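Local coordinates for protein oxalate oxidase 1 (Hordeum vulgare, PDB 1FI2) that oxidises oxalate with molecular oxygen to carbon dioxide and hydrogen peroxide, and also has superoxide dismutase activity, as a manganese-containing homohexamer of the plant cell wall, at residues A[77-82]-A[145-150]; A[11-16]-A[23-28]; A[106-111]-A[129-134]; A[37-42]-A[57-62]; A[91-96]-A[152-157]. One frame throughout, in Å; residues are numbered along the deposited sequence.

Interaction 1 (A[77-82]-A[145-150]); sequences VDFAPG and TEAYMV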
# COMPACT_ATOMS: atom_id res chain seq x y z
N VAL A 77 -25.14 14.90 1.13
CA VAL A 77 -25.97 14.88 2.33
C VAL A 77 -26.79 16.17 2.39
O VAL A 77 -26.24 17.26 2.27
CB VAL A 77 -25.20 14.71 3.65
CG1 VAL A 77 -26.17 14.49 4.81
CG2 VAL A 77 -24.22 13.54 3.61
N ASP A 78 -28.10 16.02 2.51
CA ASP A 78 -29.02 17.16 2.61
C ASP A 78 -29.57 17.24 4.03
O ASP A 78 -29.77 16.21 4.68
CB ASP A 78 -30.17 17.04 1.62
CG ASP A 78 -29.71 17.17 0.18
OD1 ASP A 78 -29.52 18.32 -0.28
OD2 ASP A 78 -29.53 16.13 -0.48
N PHE A 79 -29.74 18.46 4.55
CA PHE A 79 -30.16 18.65 5.93
C PHE A 79 -31.32 19.63 6.12
O PHE A 79 -31.21 20.79 5.73
CB PHE A 79 -29.00 19.23 6.76
CG PHE A 79 -27.68 18.54 6.81
CD1 PHE A 79 -27.32 17.79 7.92
CD2 PHE A 79 -26.77 18.66 5.77
CE1 PHE A 79 -26.08 17.16 7.98
CE2 PHE A 79 -25.55 18.03 5.81
CZ PHE A 79 -25.20 17.28 6.92
N ALA A 80 -32.36 19.19 6.82
CA ALA A 80 -33.44 20.11 7.19
C ALA A 80 -32.89 20.99 8.31
O ALA A 80 -31.89 20.62 8.92
CB ALA A 80 -34.64 19.31 7.70
N PRO A 81 -33.49 22.14 8.55
CA PRO A 81 -33.06 23.02 9.63
C PRO A 81 -33.05 22.29 10.96
O PRO A 81 -34.04 21.69 11.37
CB PRO A 81 -34.05 24.16 9.61
CG PRO A 81 -34.78 24.08 8.32
CD PRO A 81 -34.69 22.65 7.85
N GLY A 82 -31.90 22.26 11.64
CA GLY A 82 -31.74 21.58 12.91
C GLY A 82 -31.46 20.09 12.78
O GLY A 82 -31.39 19.37 13.79
N THR A 145 -32.30 27.60 6.87
CA THR A 145 -32.61 27.05 5.57
C THR A 145 -32.05 25.63 5.44
O THR A 145 -31.22 25.21 6.24
CB THR A 145 -32.00 27.87 4.42
OG1 THR A 145 -30.57 27.87 4.56
CG2 THR A 145 -32.49 29.30 4.42
N GLU A 146 -32.51 24.94 4.41
CA GLU A 146 -32.01 23.58 4.14
C GLU A 146 -30.54 23.69 3.73
O GLU A 146 -30.19 24.62 3.00
CB GLU A 146 -32.84 22.98 3.03
CG GLU A 146 -32.46 21.58 2.58
CD GLU A 146 -33.27 21.17 1.36
OE1 GLU A 146 -33.44 22.02 0.47
OE2 GLU A 146 -33.72 20.01 1.31
N ALA A 147 -29.69 22.79 4.20
CA ALA A 147 -28.28 22.85 3.84
C ALA A 147 -27.87 21.59 3.08
O ALA A 147 -28.58 20.58 3.17
CB ALA A 147 -27.42 23.01 5.09
N TYR A 148 -26.79 21.67 2.31
CA TYR A 148 -26.32 20.45 1.64
C TYR A 148 -24.82 20.52 1.39
O TYR A 148 -24.23 21.60 1.27
CB TYR A 148 -27.12 20.13 0.40
CG TYR A 148 -26.73 20.59 -0.97
CD1 TYR A 148 -25.85 19.86 -1.76
CD2 TYR A 148 -27.27 21.75 -1.52
CE1 TYR A 148 -25.50 20.28 -3.03
CE2 TYR A 148 -26.93 22.19 -2.79
CZ TYR A 148 -26.04 21.44 -3.54
OH TYR A 148 -25.70 21.87 -4.80
N MET A 149 -24.20 19.35 1.39
CA MET A 149 -22.78 19.21 1.15
C MET A 149 -22.52 18.01 0.24
O MET A 149 -23.36 17.11 0.13
CB MET A 149 -22.02 18.99 2.46
CG MET A 149 -22.45 17.75 3.22
SD MET A 149 -21.60 17.51 4.79
CE MET A 149 -22.02 15.79 5.14
N VAL A 150 -21.42 18.03 -0.49
CA VAL A 150 -20.97 16.92 -1.32
C VAL A 150 -19.56 16.56 -0.85
O VAL A 150 -18.72 17.46 -0.74
CB VAL A 150 -20.96 17.26 -2.81
CG1 VAL A 150 -20.39 16.10 -3.62
CG2 VAL A 150 -22.36 17.59 -3.33
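Val77, Phe79 and Met149 form the apolar centre, on the face of the sheet turned into the jellyroll. The methyl CE of Met149 does most of the touching: it presses on Val77 CG2 at 3.5 Å, tighter than carbons usually pack, and meets Phe79 CZ at 3.9 Å, at the ring edge and near its plane. Met149 SD lies along that edge too, 5.3 Å from the centroid of the Phe79 ring, a Met-aromatic contact. From a CG set between backbone N and carbonyl carbon (chi1 60°), the extended Met149 chain runs beside Val77 and points the same way. Ala147 CB borders Phe79 CB at 4.4 Å.

The backbones are antiparallel. Val77 with Met149 and Phe79 with Ala147 are hydrogen-bonded pairs, and the shortest of their four bonds is Phe79 N to Ala147 O at 2.8 Å. Between them Asp78 and Tyr148 form a non-hydrogen-bonded pair on the other face, with Asp78 OD1 3.1 Å from Tyr148 CB. The Asp78 carboxylate is anchored outside the pair: OD2 accepts from Gly46 N and makes a salt bridge with Arg76, which also stands in cation-pi contact with Tyr148.

Strands 54-59 and 95-101 flank the pair, while Leu104, Gln139 and the oxalate-binding Asn85 of the facing sheet cover Phe79 and Met149.

Interaction 2 (A[11-16]-A[23-28]); sequences VADLDG and GHTCKP
Ala12 and Cys26 are joined by a single backbone bridge, CA to CA 4.4 Å, within the disulfide-closed N-terminal loop of germin, where Cys26 is bonded to Cys10. Two hydrogen bonds make the bridge: Lys27 N donates to Val11 O at 2.7 Å, nearly in line with the carbonyl, and Asp13 N donates to Thr25 O at 2.8 Å. Water closes the end beyond, accepting from Val11 N and donating to Lys27 O.

The Asp13 carboxylate has several partners. Its CG lies anti to the backbone N (chi1 174°), and OD2 takes the N-H of Asp15 at 3.2 Å, an Asx turn. Another water donates to OD2 and accepts from Lys27 NZ; a third links OD1 to Thr25 OG1. The charged ends of Asp13 and Lys27 thus meet through water, the direct OD2 to NZ distance being 4.6 Å, while the ammonium has its salt bridge with Glu31. The bent lysine chain crosses Asp13 at about a right angle, bringing its CD against Asp13 CB.

His24 ND1 and Asp13 O share a water too, which lies at the imidazole edge, in its plane. Over one face of that ring Leu14 CD2 makes a CH-pi contact, 3.9 Å from the His24 centroid.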
# COMPACT_ATOMS: atom_id res chain seq x y z
N VAL A 11 -15.12 -2.01 -14.42
CA VAL A 11 -16.46 -1.70 -13.90
C VAL A 11 -16.99 -2.88 -13.10
O VAL A 11 -17.00 -4.01 -13.58
CB VAL A 11 -17.44 -1.33 -15.02
CG1 VAL A 11 -18.76 -0.80 -14.47
CG2 VAL A 11 -16.81 -0.28 -15.94
N ALA A 12 -17.49 -2.60 -11.90
CA ALA A 12 -17.99 -3.64 -11.02
C ALA A 12 -19.17 -4.42 -11.59
O ALA A 12 -20.13 -3.84 -12.12
CB ALA A 12 -18.42 -3.03 -9.69
N ASP A 13 -19.09 -5.74 -11.48
CA ASP A 13 -20.19 -6.62 -11.90
C ASP A 13 -21.00 -6.82 -10.61
O ASP A 13 -20.52 -7.50 -9.71
CB ASP A 13 -19.70 -7.93 -12.48
CG ASP A 13 -20.78 -8.93 -12.81
OD1 ASP A 13 -20.44 -10.04 -13.28
OD2 ASP A 13 -21.98 -8.64 -12.59
N LEU A 14 -22.17 -6.20 -10.54
CA LEU A 14 -22.97 -6.26 -9.32
C LEU A 14 -24.08 -7.29 -9.32
O LEU A 14 -24.90 -7.26 -8.39
CB LEU A 14 -23.56 -4.87 -9.04
CG LEU A 14 -22.56 -3.74 -8.76
CD1 LEU A 14 -23.28 -2.41 -8.65
CD2 LEU A 14 -21.75 -4.02 -7.50
N ASP A 15 -24.09 -8.21 -10.29
CA ASP A 15 -25.21 -9.18 -10.25
C ASP A 15 -25.02 -10.06 -9.03
O ASP A 15 -23.93 -10.37 -8.56
CB ASP A 15 -25.41 -9.83 -11.60
CG ASP A 15 -26.75 -10.54 -11.72
OD1 ASP A 15 -26.78 -11.72 -11.30
OD2 ASP A 15 -27.76 -10.02 -12.21
N GLY A 16 -26.14 -10.44 -8.41
CA GLY A 16 -26.20 -11.21 -7.20
C GLY A 16 -25.43 -12.51 -7.14
O GLY A 16 -24.95 -12.86 -6.05
N GLY A 23 -13.53 -6.51 -2.75
CA GLY A 23 -14.05 -5.51 -3.70
C GLY A 23 -15.08 -6.23 -4.57
O GLY A 23 -16.06 -6.80 -4.07
N HIS A 24 -14.96 -6.11 -5.89
CA HIS A 24 -15.88 -6.69 -6.85
C HIS A 24 -15.15 -7.20 -8.10
O HIS A 24 -14.20 -6.60 -8.59
CB HIS A 24 -16.91 -5.66 -7.35
CG HIS A 24 -17.86 -5.17 -6.30
ND1 HIS A 24 -18.93 -5.91 -5.85
CD2 HIS A 24 -17.80 -4.06 -5.52
CE1 HIS A 24 -19.53 -5.25 -4.88
NE2 HIS A 24 -18.86 -4.14 -4.65
N THR A 25 -15.68 -8.29 -8.66
CA THR A 25 -15.29 -8.73 -9.99
C THR A 25 -15.77 -7.67 -10.98
O THR A 25 -16.62 -6.85 -10.62
CB THR A 25 -15.89 -10.10 -10.35
OG1 THR A 25 -17.31 -10.04 -10.18
CG2 THR A 25 -15.31 -11.17 -9.45
N CYS A 26 -15.22 -7.68 -12.18
CA CYS A 26 -15.58 -6.68 -13.17
C CYS A 26 -16.31 -7.19 -14.39
O CYS A 26 -16.14 -8.34 -14.81
CB CYS A 26 -14.29 -5.99 -13.65
SG CYS A 26 -13.14 -5.60 -12.33
N LYS A 27 -17.10 -6.31 -15.00
CA LYS A 27 -17.78 -6.66 -16.24
C LYS A 27 -16.70 -6.77 -17.31
O LYS A 27 -15.74 -5.98 -17.30
CB LYS A 27 -18.73 -5.54 -16.68
CG LYS A 27 -19.94 -5.28 -15.81
CD LYS A 27 -20.94 -6.42 -15.81
CE LYS A 27 -21.53 -6.70 -17.18
NZ LYS A 27 -22.48 -7.85 -17.14
N PRO A 28 -16.84 -7.67 -18.26
CA PRO A 28 -15.97 -7.66 -19.44
C PRO A 28 -15.99 -6.27 -20.03
O PRO A 28 -17.06 -5.63 -20.07
CB PRO A 28 -16.60 -8.70 -20.35
CG PRO A 28 -17.40 -9.58 -19.45
CD PRO A 28 -17.93 -8.66 -18.37
O HOH W 1 -15.66 -3.43 -17.23
O HOH W 2 -20.27 -8.01 -7.06
O HOH W 3 -18.15 -11.47 -12.65
O HOH W 4 -20.31 -9.63 -16.12
O HOH W 5 -23.97 -8.31 -14.47

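Interaction 3 (A[106-111]-A[129-134]); sequences VGILGS and FVIPRG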
# COMPACT_ATOMS: atom_id res chain seq x y z
N VAL A 106 -19.64 21.54 11.74
CA VAL A 106 -18.92 20.31 11.43
C VAL A 106 -17.98 20.01 12.60
O VAL A 106 -17.18 20.88 12.95
CB VAL A 106 -18.09 20.44 10.14
CG1 VAL A 106 -17.31 19.17 9.85
CG2 VAL A 106 -19.01 20.72 8.95
N GLY A 107 -18.09 18.81 13.17
CA GLY A 107 -17.19 18.51 14.31
C GLY A 107 -16.41 17.22 14.04
O GLY A 107 -16.94 16.24 13.51
N ILE A 108 -15.13 17.26 14.36
CA ILE A 108 -14.21 16.14 14.19
C ILE A 108 -13.57 15.84 15.55
O ILE A 108 -13.10 16.76 16.21
CB ILE A 108 -13.09 16.43 13.17
CG1 ILE A 108 -13.65 16.83 11.80
CG2 ILE A 108 -12.18 15.22 13.00
CD1 ILE A 108 -13.72 18.33 11.61
N LEU A 109 -13.58 14.58 15.96
CA LEU A 109 -13.02 14.19 17.25
C LEU A 109 -11.74 13.39 17.17
O LEU A 109 -11.65 12.35 16.51
CB LEU A 109 -14.11 13.41 18.00
CG LEU A 109 -15.36 14.24 18.33
CD1 LEU A 109 -16.63 13.50 17.95
CD2 LEU A 109 -15.37 14.61 19.81
N GLY A 110 -10.71 13.85 17.88
CA GLY A 110 -9.44 13.12 17.93
C GLY A 110 -9.59 11.85 18.76
O GLY A 110 -10.54 11.72 19.54
N SER A 111 -8.68 10.90 18.58
CA SER A 111 -8.68 9.65 19.33
C SER A 111 -8.17 9.88 20.75
O SER A 111 -7.88 11.02 21.12
CB SER A 111 -7.81 8.60 18.63
OG SER A 111 -6.44 8.96 18.76
N PHE A 129 -13.79 20.89 4.49
CA PHE A 129 -13.38 20.21 5.70
C PHE A 129 -12.76 18.85 5.38
O PHE A 129 -13.01 18.27 4.32
CB PHE A 129 -14.56 20.01 6.65
CG PHE A 129 -15.72 19.21 6.12
CD1 PHE A 129 -15.74 17.83 6.19
CD2 PHE A 129 -16.81 19.85 5.55
CE1 PHE A 129 -16.81 17.11 5.70
CE2 PHE A 129 -17.88 19.14 5.06
CZ PHE A 129 -17.88 17.76 5.13
N VAL A 130 -11.97 18.33 6.32
CA VAL A 130 -11.35 17.02 6.11
C VAL A 130 -11.47 16.18 7.38
O VAL A 130 -11.27 16.65 8.50
CB VAL A 130 -9.92 17.15 5.59
CG1 VAL A 130 -8.98 17.73 6.62
CG2 VAL A 130 -9.40 15.81 5.08
N ILE A 131 -11.87 14.92 7.21
CA ILE A 131 -12.04 14.00 8.33
C ILE A 131 -11.07 12.83 8.21
O ILE A 131 -11.27 11.96 7.37
CB ILE A 131 -13.44 13.34 8.33
CG1 ILE A 131 -14.58 14.30 8.02
CG2 ILE A 131 -13.66 12.60 9.65
CD1 ILE A 131 -14.95 15.29 9.10
N PRO A 132 -10.06 12.77 9.06
CA PRO A 132 -9.10 11.68 9.03
C PRO A 132 -9.77 10.32 9.19
O PRO A 132 -10.74 10.11 9.90
CB PRO A 132 -8.13 11.97 10.16
CG PRO A 132 -8.32 13.40 10.50
CD PRO A 132 -9.73 13.76 10.11
N ARG A 133 -9.23 9.37 8.44
CA ARG A 133 -9.63 7.97 8.44
C ARG A 133 -9.95 7.42 9.82
O ARG A 133 -9.18 7.49 10.77
CB ARG A 133 -8.49 7.28 7.70
CG ARG A 133 -7.58 6.30 8.35
CD ARG A 133 -6.53 5.67 7.47
NE ARG A 133 -6.83 5.39 6.10
CZ ARG A 133 -7.46 4.54 5.33
NH1 ARG A 133 -8.14 3.47 5.72
NH2 ARG A 133 -7.43 4.73 4.01
N GLY A 134 -11.18 6.93 9.99
CA GLY A 134 -11.66 6.28 11.18
C GLY A 134 -12.01 7.07 12.41
O GLY A 134 -12.31 6.47 13.46
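Ile108 and Ile131 meet between the two facing sheets of the cupin jellyroll, one from strand 103-109 and the other from strand 128-131. The strands run in roughly the same direction, 31° apart, with 8.3 Å between their axes. That spacing belongs to sheets laid over each other, and the contact is made by side chains, with no hydrogen bond across it.

The tight part is the isoleucine pair. Ile108 CG1 and Ile131 CD1 are 3.4 Å apart, closer than usual van der Waals contact. Ile108 points CG1 away from its own carbonyl carbon (chi1 -56°), which turns it toward Ile131, and its chi2 of 96° is far from a staggered value, which is consistent with strain from the squeeze. The Ile131 side chain also touches His137 and Glu95, both ligands of the manganese, so Ile131 lies against the metal site.

To both sides the packing relaxes. The side chains of Ile108 and Pro132 cross at about a right angle, Ile108 CG2 4.1 Å from Pro132 CD. Val106 meets Phe129 with two methyls, CG1 over one face of the ring, offset toward its rim, and CG2 near Phe129 CD2. This looser flank is still shut off from solvent: Ile108 also packs on Phe38 of the second subunit, and Phe129 pairs with a strand of that subunit, which continues the sheet. Buried here with no hydrogen-bonding partner in the model is Val130 O, which has Ile108 CG1 at 4.1 Å.

Interaction 4 (A[37-42]-A[57-62]); sequences LFSSKL and TELDVA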
# COMPACT_ATOMS: atom_id res chain seq x y z
N LEU A 37 -17.86 6.11 -16.51
CA LEU A 37 -17.08 7.06 -15.73
C LEU A 37 -17.91 8.26 -15.27
O LEU A 37 -17.35 9.23 -14.77
CB LEU A 37 -15.88 7.56 -16.55
CG LEU A 37 -14.83 6.51 -16.93
CD1 LEU A 37 -13.85 7.04 -17.95
CD2 LEU A 37 -14.09 6.03 -15.68
N PHE A 38 -19.21 8.29 -15.53
CA PHE A 38 -20.09 9.41 -15.25
C PHE A 38 -21.31 9.02 -14.43
O PHE A 38 -21.75 7.86 -14.45
CB PHE A 38 -20.55 10.02 -16.58
CG PHE A 38 -19.43 10.46 -17.48
CD1 PHE A 38 -19.00 9.65 -18.52
CD2 PHE A 38 -18.77 11.66 -17.25
CE1 PHE A 38 -17.95 10.04 -19.34
CE2 PHE A 38 -17.72 12.05 -18.06
CZ PHE A 38 -17.31 11.24 -19.10
N SER A 39 -21.91 9.98 -13.72
CA SER A 39 -23.15 9.74 -12.98
C SER A 39 -23.94 11.02 -12.76
O SER A 39 -23.40 12.13 -12.82
CB SER A 39 -22.88 9.10 -11.61
OG SER A 39 -24.10 8.84 -10.94
N SER A 40 -25.25 10.87 -12.62
CA SER A 40 -26.12 12.01 -12.34
C SER A 40 -26.94 11.75 -11.08
O SER A 40 -27.87 12.50 -10.79
CB SER A 40 -27.07 12.27 -13.51
OG SER A 40 -28.05 11.23 -13.55
N LYS A 41 -26.54 10.75 -10.30
CA LYS A 41 -27.28 10.40 -9.09
C LYS A 41 -27.24 11.43 -7.97
O LYS A 41 -28.14 11.38 -7.12
CB LYS A 41 -26.83 9.02 -8.57
CG LYS A 41 -27.28 7.87 -9.46
CD LYS A 41 -26.89 6.51 -8.91
CE LYS A 41 -27.50 5.39 -9.74
NZ LYS A 41 -27.12 4.04 -9.24
N LEU A 42 -26.31 12.38 -7.95
CA LEU A 42 -26.28 13.40 -6.91
C LEU A 42 -26.87 14.73 -7.36
O LEU A 42 -26.72 15.74 -6.66
CB LEU A 42 -24.84 13.60 -6.42
CG LEU A 42 -24.10 12.35 -5.95
CD1 LEU A 42 -22.71 12.70 -5.43
CD2 LEU A 42 -24.88 11.59 -4.88
N THR A 57 -27.38 10.55 0.16
CA THR A 57 -27.51 9.96 -1.17
C THR A 57 -26.12 9.39 -1.50
O THR A 57 -25.17 10.16 -1.67
CB THR A 57 -27.95 10.97 -2.23
OG1 THR A 57 -29.23 11.51 -1.88
CG2 THR A 57 -28.08 10.32 -3.60
N GLU A 58 -26.00 8.07 -1.46
CA GLU A 58 -24.70 7.43 -1.63
C GLU A 58 -24.25 7.31 -3.08
O GLU A 58 -25.03 7.05 -3.99
CB GLU A 58 -24.72 6.04 -1.00
CG GLU A 58 -25.12 6.02 0.46
CD GLU A 58 -24.65 4.78 1.20
OE1 GLU A 58 -23.64 4.86 1.93
OE2 GLU A 58 -25.29 3.72 1.05
N LEU A 59 -22.93 7.43 -3.26
CA LEU A 59 -22.34 7.24 -4.59
C LEU A 59 -21.06 6.42 -4.46
O LEU A 59 -19.99 6.78 -4.95
CB LEU A 59 -22.14 8.56 -5.33
CG LEU A 59 -22.12 8.48 -6.85
CD1 LEU A 59 -23.40 7.87 -7.40
CD2 LEU A 59 -21.89 9.85 -7.47
N ASP A 60 -21.19 5.32 -3.73
CA ASP A 60 -20.09 4.38 -3.55
C ASP A 60 -20.15 3.39 -4.71
O ASP A 60 -21.02 3.52 -5.58
CB ASP A 60 -20.15 3.70 -2.19
CG ASP A 60 -21.42 2.97 -1.85
OD1 ASP A 60 -21.44 2.30 -0.78
OD2 ASP A 60 -22.41 3.04 -2.60
N VAL A 61 -19.31 2.36 -4.72
CA VAL A 61 -19.26 1.41 -5.82
C VAL A 61 -20.55 0.66 -6.08
O VAL A 61 -20.85 0.35 -7.24
CB VAL A 61 -18.08 0.44 -5.64
CG1 VAL A 61 -18.33 -0.53 -4.50
CG2 VAL A 61 -17.76 -0.29 -6.94
N ALA A 62 -21.41 0.45 -5.09
CA ALA A 62 -22.71 -0.17 -5.29
C ALA A 62 -23.64 0.70 -6.13
O ALA A 62 -24.51 0.19 -6.83
CB ALA A 62 -23.34 -0.49 -3.95
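Thr57 and Leu59, on strand 54-59, the outermost strand of one cupin sheet within the chain, receive Leu42, Lys41 and Ser39 from the segment that leaves strand 38-39 through an ST turn. No hydrogen bond crosses; the contact is van der Waals packing of side chains on each other and on backbone carbonyls.

Thr57 comes first. Its CG2, anti to the backbone N, projects toward the other segment and lies 3.7 Å from Leu42 CD2, the two side chains running alongside but in opposing senses. The same methyl rests against the carbonyl of Lys41, while Leu42 CD2 also reaches Thr57 O at 3.5 Å.

Leu59, two residues on and pointing the same way, carries the larger share. Its two methyls divide the work. CD2 meets Leu42 CD1 at 3.6 Å, with Leu42 CG close behind; CD1 fits between Ser39 and Lys41, 3.8 Å from Lys41 CB. The lysine passes obliquely over this methyl with its aliphatic part, its chain extended toward a salt bridge between NZ and Glu63. With an alanine here instead of Leu42, Leu59 CD2 and Thr57 CG2 would probably lose their common neighbour, leaving a gap between the strand and the turn.

Past Leu59 the chain turns off, and Val61 bonds through its backbone to Gln156. The opposing segment is tied to the second subunit, where Phe38 and Ser39 pair with a strand and Leu42 packs on Met98. Ser39 OG touches Leu59 CD1 at 3.7 Å and also accepts from Lys41 N, 3.2 Å away and almost straight at 171°, which closes the ST turn.

Interaction 5 (A[91-96]-A[152-157]); sequences PRATEI and SFNSQN. With MN (manganese (II) ion), chain B.
Ile96 and Ser152 form an antiparallel hydrogen-bonded pair, Glu95 and Phe153 the non-hydrogen-bonded pair next to it, and beyond them the strands part into loops. There Asn154 keeps the segments joined: its OD1 accepts from Thr94 N at 2.6 Å, and its own N donates more loosely to Thr94 O. Ala93 CB fills in between Phe153 CB and Ser155 CB.

Farther out, Arg92 sends two N-H groups, from NE and NH2, to the single acceptor Asn157 O. NE, at 3.3 Å, lies nearly on the line of the carbonyl bond, whereas NH2, 3.1 Å from Asn157 O, stands above the carbonyl plane. A water accepts from Arg92 NE as well, and NH1 makes a salt bridge with Asp8 of the fourth subunit. A leucine in place of Arg92 would remove all three nitrogens and would probably leave Asn157 O without these donors and Asp8 of that subunit without its mate.

At the strand end Glu95 runs alongside Phe153, Phe153 CE2 3.6 Å from Glu95 CB, with carboxylate and ring turned 48° apart. CG of Glu95 is anti to the backbone N (chi1 171°), and the extended chain brings OE1 to 2.2 Å from the manganese; OE2 accepts from a metal-bound water. His88, His90 and His137 with a second water complete six ligands: the three-histidine, one-glutamate metal site of the cupins.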
# COMPACT_ATOMS: atom_id res chain seq x y z
N PRO A 91 -14.83 3.38 8.50
CA PRO A 91 -13.78 2.45 8.82
C PRO A 91 -12.64 2.36 7.83
O PRO A 91 -11.56 1.89 8.22
CB PRO A 91 -14.47 1.09 8.93
CG PRO A 91 -15.80 1.25 8.28
CD PRO A 91 -16.14 2.71 8.35
N ARG A 92 -12.88 2.66 6.55
CA ARG A 92 -11.84 2.44 5.54
C ARG A 92 -11.50 3.66 4.70
O ARG A 92 -10.98 3.48 3.59
CB ARG A 92 -12.28 1.26 4.65
CG ARG A 92 -12.24 -0.09 5.34
CD ARG A 92 -12.80 -1.20 4.48
NE ARG A 92 -14.16 -0.98 4.06
CZ ARG A 92 -15.30 -1.27 4.67
NH1 ARG A 92 -15.32 -1.86 5.86
NH2 ARG A 92 -16.44 -0.96 4.07
N ALA A 93 -11.67 4.88 5.22
CA ALA A 93 -11.32 6.04 4.42
C ALA A 93 -11.32 7.39 5.14
O ALA A 93 -12.05 7.63 6.09
CB ALA A 93 -12.31 6.17 3.26
N THR A 94 -10.56 8.30 4.53
CA THR A 94 -10.56 9.72 4.86
C THR A 94 -11.66 10.38 4.03
O THR A 94 -11.89 9.98 2.89
CB THR A 94 -9.22 10.38 4.52
OG1 THR A 94 -8.16 9.85 5.33
CG2 THR A 94 -9.26 11.89 4.72
N GLU A 95 -12.33 11.37 4.59
CA GLU A 95 -13.38 12.11 3.88
C GLU A 95 -12.95 13.56 3.68
O GLU A 95 -12.34 14.17 4.56
CB GLU A 95 -14.69 12.04 4.66
CG GLU A 95 -15.83 12.91 4.18
CD GLU A 95 -17.01 12.93 5.13
OE1 GLU A 95 -17.03 12.11 6.07
OE2 GLU A 95 -17.93 13.75 4.97
N ILE A 96 -13.27 14.09 2.51
CA ILE A 96 -12.95 15.48 2.18
C ILE A 96 -14.20 16.09 1.55
O ILE A 96 -14.73 15.55 0.58
CB ILE A 96 -11.68 15.57 1.33
CG1 ILE A 96 -11.22 17.02 1.16
CG2 ILE A 96 -11.84 14.89 -0.03
CD1 ILE A 96 -9.81 17.15 0.63
N SER A 152 -16.11 13.60 -0.82
CA SER A 152 -15.40 12.55 -1.52
C SER A 152 -14.64 11.72 -0.49
O SER A 152 -14.37 12.19 0.62
CB SER A 152 -14.42 13.10 -2.55
OG SER A 152 -15.08 13.83 -3.56
N PHE A 153 -14.34 10.48 -0.85
CA PHE A 153 -13.63 9.56 0.02
C PHE A 153 -12.47 8.93 -0.75
O PHE A 153 -12.53 8.78 -1.96
CB PHE A 153 -14.50 8.41 0.53
CG PHE A 153 -15.72 8.82 1.30
CD1 PHE A 153 -16.92 9.05 0.65
CD2 PHE A 153 -15.66 8.99 2.68
CE1 PHE A 153 -18.04 9.44 1.35
CE2 PHE A 153 -16.78 9.38 3.38
CZ PHE A 153 -17.98 9.60 2.72
N ASN A 154 -11.52 8.41 0.02
CA ASN A 154 -10.37 7.74 -0.61
C ASN A 154 -10.52 6.23 -0.56
O ASN A 154 -9.58 5.47 -0.39
CB ASN A 154 -9.07 8.23 -0.02
CG ASN A 154 -8.66 7.90 1.38
OD1 ASN A 154 -9.48 7.79 2.27
ND2 ASN A 154 -7.34 7.78 1.54
N SER A 155 -11.74 5.79 -0.83
CA SER A 155 -12.12 4.40 -0.92
C SER A 155 -13.37 4.31 -1.80
O SER A 155 -14.21 5.21 -1.82
CB SER A 155 -12.43 3.77 0.44
OG SER A 155 -12.85 2.43 0.24
N GLN A 156 -13.51 3.18 -2.49
CA GLN A 156 -14.70 2.91 -3.30
C GLN A 156 -15.86 2.48 -2.39
O GLN A 156 -17.02 2.46 -2.80
CB GLN A 156 -14.42 1.81 -4.33
CG GLN A 156 -14.18 0.44 -3.72
CD GLN A 156 -13.88 -0.62 -4.77
OE1 GLN A 156 -13.03 -0.40 -5.63
NE2 GLN A 156 -14.56 -1.76 -4.69
N ASN A 157 -15.54 2.09 -1.16
CA ASN A 157 -16.52 1.63 -0.18
C ASN A 157 -16.03 1.98 1.21
O ASN A 157 -15.52 1.13 1.96
CB ASN A 157 -16.71 0.12 -0.36
CG ASN A 157 -17.84 -0.46 0.44
OD1 ASN A 157 -17.80 -1.61 0.90
ND2 ASN A 157 -18.88 0.34 0.61
MN MN B . -18.69 11.29 7.23
O HOH W 6 -8.88 3.62 1.58
O HOH W 7 -13.04 -0.12 1.57
O HOH W 8 -19.37 13.41 7.20
O HOH W 9 -20.39 10.73 5.58

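Interactions 1, 3 and 5 border the manganese site. Interaction 5 supplies the ligand Glu95; interaction 3, about 12 Å from interaction 5 between centres, joins it through the probable hydrogen bond from Ile131 N to Glu95 O (2.8 Å), and the side chain of Ile131 comes within about 5 Å of the metal. Interaction 1 shares strand 147-153 with interaction 5; its Met149 side chain is about 6 Å from the metal, and Met149 SD touches Phe129 CZ of interaction 3 at 3.7 Å. Interaction 4 lies toward the sheet edge and probably bonds to interaction 5 from Val61 N to Gln156 O (3.0 Å). Interaction 2 is the outlier, packing His24 NE2 on Val61 CG1 of interaction 4 (3.6 Å).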